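Chitinase A (Cycas revoluta, PDB 4MNK) probably hydrolyses chitin as a class V plant chitinase of glycoside hydrolase family 18, and binds chitin oligosaccharides. Local coordinates at residues F9-A12 and Y13-S16; S51-T54 and A55-T59. All coordinates share one frame; numbering follows the deposited sequence. Where two conformers were deposited one is given.

Interaction 1 (F9-A12 and Y13-S16). With NAG (2-acetamido-2-deoxy-beta-D-glucopyranose), chain B.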
loop_
_atom_site.group_PDB
_atom_site.type_symbol
_atom_site.label_atom_id
_atom_site.label_comp_id
_atom_site.label_asym_id
_atom_site.label_seq_id
_atom_site.Cartn_x
_atom_site.Cartn_y
_atom_site.Cartn_z
ATOM N N PHE A 9 4.308 -1.090 -5.489
ATOM C CA PHE A 9 4.303 -2.436 -4.923
ATOM C C PHE A 9 4.077 -3.474 -6.008
ATOM O O PHE A 9 3.110 -3.379 -6.770
ATOM C CB PHE A 9 3.187 -2.572 -3.887
ATOM C CG PHE A 9 3.502 -1.946 -2.563
ATOM C CD1 PHE A 9 3.345 -0.577 -2.370
ATOM C CD2 PHE A 9 3.942 -2.727 -1.499
ATOM C CE1 PHE A 9 3.638 0.007 -1.142
ATOM C CE2 PHE A 9 4.232 -2.152 -0.265
ATOM C CZ PHE A 9 4.078 -0.780 -0.090
ATOM N N TRP A 10 4.967 -4.466 -6.069
ATOM C CA TRP A 10 4.810 -5.606 -6.970
ATOM C C TRP A 10 4.511 -6.857 -6.159
ATOM O O TRP A 10 5.337 -7.271 -5.342
ATOM C CB TRP A 10 6.063 -5.828 -7.819
ATOM C CG TRP A 10 5.906 -7.001 -8.749
ATOM C CD1 TRP A 10 5.227 -7.015 -9.931
ATOM C CD2 TRP A 10 6.404 -8.336 -8.554
ATOM N NE1 TRP A 10 5.282 -8.268 -10.493
ATOM C CE2 TRP A 10 5.993 -9.100 -9.670
ATOM C CE3 TRP A 10 7.158 -8.958 -7.548
ATOM C CZ2 TRP A 10 6.314 -10.456 -9.813
ATOM C CZ3 TRP A 10 7.477 -10.308 -7.691
ATOM C CH2 TRP A 10 7.056 -11.038 -8.817
ATOM N N PRO A 11 3.338 -7.473 -6.386
ATOM C CA PRO A 11 2.999 -8.673 -5.639
ATOM C C PRO A 11 3.464 -9.938 -6.356
ATOM O O PRO A 11 3.204 -10.119 -7.552
ATOM C CB PRO A 11 1.478 -8.606 -5.562
ATOM C CG PRO A 11 1.071 -7.914 -6.829
ATOM C CD PRO A 11 2.246 -7.073 -7.293
ATOM N N ALA A 12 4.148 -10.806 -5.616
ATOM C CA ALA A 12 4.720 -12.030 -6.176
ATOM C C ALA A 12 3.702 -12.964 -6.841
ATOM O O ALA A 12 4.063 -13.720 -7.742
ATOM C CB ALA A 12 5.524 -12.769 -5.121
ATOM N N TYR A 13 2.438 -12.893 -6.419
ATOM C CA TYR A 13 1.381 -13.739 -6.993
ATOM C C TYR A 13 1.213 -13.520 -8.497
ATOM O O TYR A 13 0.707 -14.393 -9.202
ATOM C CB TYR A 13 0.030 -13.539 -6.269
ATOM C CG TYR A 13 -0.735 -12.273 -6.644
ATOM C CD1 TYR A 13 -1.337 -12.138 -7.898
ATOM C CD2 TYR A 13 -0.874 -11.223 -5.737
ATOM C CE1 TYR A 13 -2.029 -10.986 -8.249
ATOM C CE2 TYR A 13 -1.576 -10.066 -6.076
ATOM C CZ TYR A 13 -2.146 -9.954 -7.336
ATOM O OH TYR A 13 -2.837 -8.817 -7.696
ATOM N N SER A 14 1.639 -12.352 -8.979
ATOM C CA SER A 14 1.375 -11.941 -10.356
ATOM C C SER A 14 2.469 -12.337 -11.347
ATOM O O SER A 14 2.388 -11.985 -12.523
ATOM C CB SER A 14 1.134 -10.427 -10.417
ATOM O OG SER A 14 2.333 -9.701 -10.187
ATOM N N VAL A 15 3.466 -13.085 -10.877
ATOM C CA VAL A 15 4.685 -13.354 -11.656
ATOM C C VAL A 15 4.465 -13.902 -13.080
ATOM O O VAL A 15 5.162 -13.491 -14.010
ATOM C CB VAL A 15 5.701 -14.228 -10.856
ATOM C CG1 VAL A 15 5.207 -15.667 -10.688
ATOM C CG2 VAL A 15 7.087 -14.186 -11.497
ATOM N N SER A 16 3.497 -14.802 -13.248
ATOM C CA SER A 16 3.257 -15.435 -14.552
ATOM C C SER A 16 2.669 -14.467 -15.581
ATOM O O SER A 16 3.009 -14.532 -16.764
ATOM C CB SER A 16 2.366 -16.673 -14.412
ATOM O OG SER A 16 2.969 -17.651 -13.582
HETATM C C1 NAG B . -3.952 -12.433 -3.735
HETATM C C2 NAG B . -3.942 -13.874 -3.223
HETATM C C3 NAG B . -3.591 -14.869 -4.332
HETATM C C4 NAG B . -4.356 -14.592 -5.626
HETATM C C5 NAG B . -4.307 -13.105 -5.988
HETATM C C6 NAG B . -5.145 -12.774 -7.222
HETATM C C7 NAG B . -3.378 -14.001 -0.838
HETATM C C8 NAG B . -2.278 -14.171 0.167
HETATM N N2 NAG B . -3.007 -14.022 -2.120
HETATM O O3 NAG B . -3.879 -16.177 -3.890
HETATM O O4 NAG B . -3.794 -15.364 -6.665
HETATM O O5 NAG B . -4.759 -12.328 -4.894
HETATM O O6 NAG B . -6.522 -12.842 -6.917
HETATM O O7 NAG B . -4.541 -13.847 -0.460
#

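Interaction 2 (S51-T54 and A55-T59)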
loop_
_atom_site.group_PDB
_atom_site.type_symbol
_atom_site.label_atom_id
_atom_site.label_comp_id
_atom_site.label_asym_id
_atom_site.label_seq_id
_atom_site.Cartn_x
_atom_site.Cartn_y
_atom_site.Cartn_z
ATOM N N SER A 51 9.844 -19.585 -4.213
ATOM C CA SER A 51 9.932 -18.285 -4.878
ATOM C C SER A 51 11.255 -17.568 -4.609
ATOM O O SER A 51 11.353 -16.352 -4.795
ATOM C CB SER A 51 8.760 -17.395 -4.467
ATOM O OG SER A 51 8.891 -16.984 -3.120
ATOM N N GLU A 52 12.265 -18.323 -4.179
ATOM C CA GLU A 52 13.606 -17.774 -3.916
ATOM C C GLU A 52 14.257 -17.132 -5.141
ATOM O O GLU A 52 14.866 -16.067 -5.030
ATOM C CB GLU A 52 14.537 -18.850 -3.349
ATOM C CG GLU A 52 14.302 -19.199 -1.885
ATOM C CD GLU A 52 13.211 -20.241 -1.660
ATOM O OE1 GLU A 52 12.577 -20.711 -2.632
ATOM O OE2 GLU A 52 13.004 -20.606 -0.482
ATOM N N LYS A 53 14.124 -17.770 -6.301
ATOM C CA LYS A 53 14.715 -17.226 -7.525
ATOM C C LYS A 53 14.064 -15.900 -7.928
ATOM O O LYS A 53 14.754 -14.942 -8.283
ATOM C CB LYS A 53 14.663 -18.242 -8.674
ATOM C CG LYS A 53 15.449 -17.823 -9.921
ATOM C CD LYS A 53 16.900 -17.471 -9.605
ATOM C CE LYS A 53 17.721 -17.284 -10.872
ATOM N NZ LYS A 53 18.967 -16.511 -10.608
ATOM N N THR A 54 12.738 -15.847 -7.849
ATOM C CA THR A 54 11.989 -14.626 -8.146
ATOM C C THR A 54 12.414 -13.469 -7.233
ATOM O O THR A 54 12.633 -12.346 -7.700
ATOM C CB THR A 54 10.471 -14.885 -8.053
ATOM O OG1 THR A 54 10.103 -15.884 -9.014
ATOM C CG2 THR A 54 9.674 -13.615 -8.322
ATOM N N ALA A 55 12.546 -13.754 -5.941
ATOM C CA ALA A 55 12.960 -12.748 -4.963
ATOM C C ALA A 55 14.375 -12.239 -5.224
ATOM O O ALA A 55 14.631 -11.037 -5.144
ATOM C CB ALA A 55 12.846 -13.299 -3.558
ATOM N N GLU A 56 15.288 -13.155 -5.542
ATOM C CA GLU A 56 16.668 -12.785 -5.836
ATOM C C GLU A 56 16.779 -11.936 -7.102
ATOM O O GLU A 56 17.528 -10.959 -7.139
ATOM C CB GLU A 56 17.540 -14.036 -5.976
ATOM C CG GLU A 56 18.981 -13.715 -6.349
ATOM C CD GLU A 56 19.815 -14.926 -6.724
ATOM O OE1 GLU A 56 21.016 -14.722 -6.985
ATOM O OE2 GLU A 56 19.294 -16.060 -6.764
ATOM N N ASP A 57 16.033 -12.313 -8.137
ATOM C CA ASP A 57 16.145 -11.654 -9.433
ATOM C C ASP A 57 15.426 -10.311 -9.493
ATOM O O ASP A 57 15.697 -9.506 -10.380
ATOM C CB ASP A 57 15.619 -12.561 -10.549
ATOM C CG ASP A 57 16.541 -13.731 -10.856
ATOM O OD1 ASP A 57 17.665 -13.802 -10.308
ATOM O OD2 ASP A 57 16.130 -14.585 -11.668
ATOM N N PHE A 58 14.515 -10.076 -8.550
ATOM C CA PHE A 58 13.666 -8.882 -8.560
ATOM C C PHE A 58 14.468 -7.589 -8.701
ATOM O O PHE A 58 14.207 -6.784 -9.597
ATOM C CB PHE A 58 12.794 -8.838 -7.300
ATOM C CG PHE A 58 11.866 -7.651 -7.240
ATOM C CD1 PHE A 58 10.655 -7.665 -7.928
ATOM C CD2 PHE A 58 12.194 -6.528 -6.484
ATOM C CE1 PHE A 58 9.791 -6.580 -7.873
ATOM C CE2 PHE A 58 11.334 -5.434 -6.425
ATOM C CZ PHE A 58 10.129 -5.463 -7.118
ATOM N N THR A 59 15.437 -7.388 -7.813
ATOM C CA THR A 59 16.149 -6.112 -7.762
ATOM C C THR A 59 17.057 -5.876 -8.982
ATOM O O THR A 59 16.944 -4.827 -9.619
ATOM C CB THR A 59 16.864 -5.898 -6.406
ATOM O OG1 THR A 59 15.893 -5.970 -5.353
ATOM C CG2 THR A 59 17.555 -4.544 -6.360
HETATM O O HOH W 1 17.555 -17.176 -4.889
#

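Interaction 1 (F9-A12 and Y13-S16)
Pro11 brings its CB and CG obliquely up to the Tyr13 ring, with Pro11 CB 3.4 Å from Tyr13 CE2. The sugar lies flat-on over a face of the same ring: NAG C5 stands 3.6 Å above the plane of Tyr13, over its centre, the geometry of CH-pi stacking. The ring reaches both partners because CG sits between the backbone N and the carbonyl carbon (chi1 78°). With an alanine here, the pyranose would probably lose its aromatic platform and Pro11 the ring packed against it.

Ser14 folds back on the strand end. Its OG donates to Pro11 O at 2.8 Å, nearly in line with the carbonyl (162° at the oxygen), while Ser14 N reaches Pro11 O at 3.1 Å from above the carbonyl plane, so two donors grip one oxygen. A further turn bond joins Val15 N to Ala12 O at 3.3 Å. Trp10 meets Val15 at its ring edge, where Trp10 CZ2 is 3.8 Å from Val15 CA; its NE1 donates to Phe18 O.

The ensemble is a short 3-10 turn at the C-terminal end of strand 5-11 in the TIM barrel of family 18, where Tyr13 joins Phe35 and Trp328 in lining the sugar-binding cleft.

Interaction 2 (S51-T54 and A55-T59)
Ala55 and Ser51 meet through the first backbone bond of helix 52-63, Ala55 N to Ser51 O at 3.1 Å, and Ala55 CB lies 3.6 Å from that same oxygen. This is the close-packed side: Ala55 and Thr54 touch Tyr33 of strand 30-36, and the Phe58 side chain touches Phe112 and Pro20. Glu56 N to Glu52 O and Asp57 N to Lys53 O continue the i to i+4 pattern, the latter at 2.9 Å with an N-H...O angle of 154°; Phe58 N to Thr54 O is weak, its angle only 124°. Such a helix, between parallel strands 30-36 and 70-77, belongs to a beta-alpha-beta unit of the TIM barrel.

The other flank is polar and more open. Lys53 leaves with CG anti to its N, then bends at chi2 (54°), which carries the chain across the Asp57 carboxylate. There Lys53 NZ donates a salt-bridging hydrogen bond to Asp57 OD1 at 3.0 Å, on its syn lone pair, and Lys53 CE passes 3.2 Å from Asp57 OD2. Exposed Glu56 completes the salt-bridge network more loosely, Lys53 NZ to Glu56 OE2 being long at 3.9 Å. A water donates to Glu56 OE2 at 2.8 Å and, weakly, to Glu52 O.

From the N terminus, strand 5-11 comes first, and interaction 1 turns the chain at its end, entering the loop that leads to strand 30-36. Interaction 2 opens only after that strand, in the first turns of helix 52-63, so the two local contacts follow in series and neither nest nor cross. In space their centres lie 11 Å apart and their side chains meet: Trp10 CE3 packs 3.6 Å from Phe58 CE1, with the ring planes at about 30°, and Trp10 CH2 lies 3.7 Å from Thr54 CG2. This packing ties the strand end and turn beside the sugar-binding cleft to a helix on the outside of the barrel.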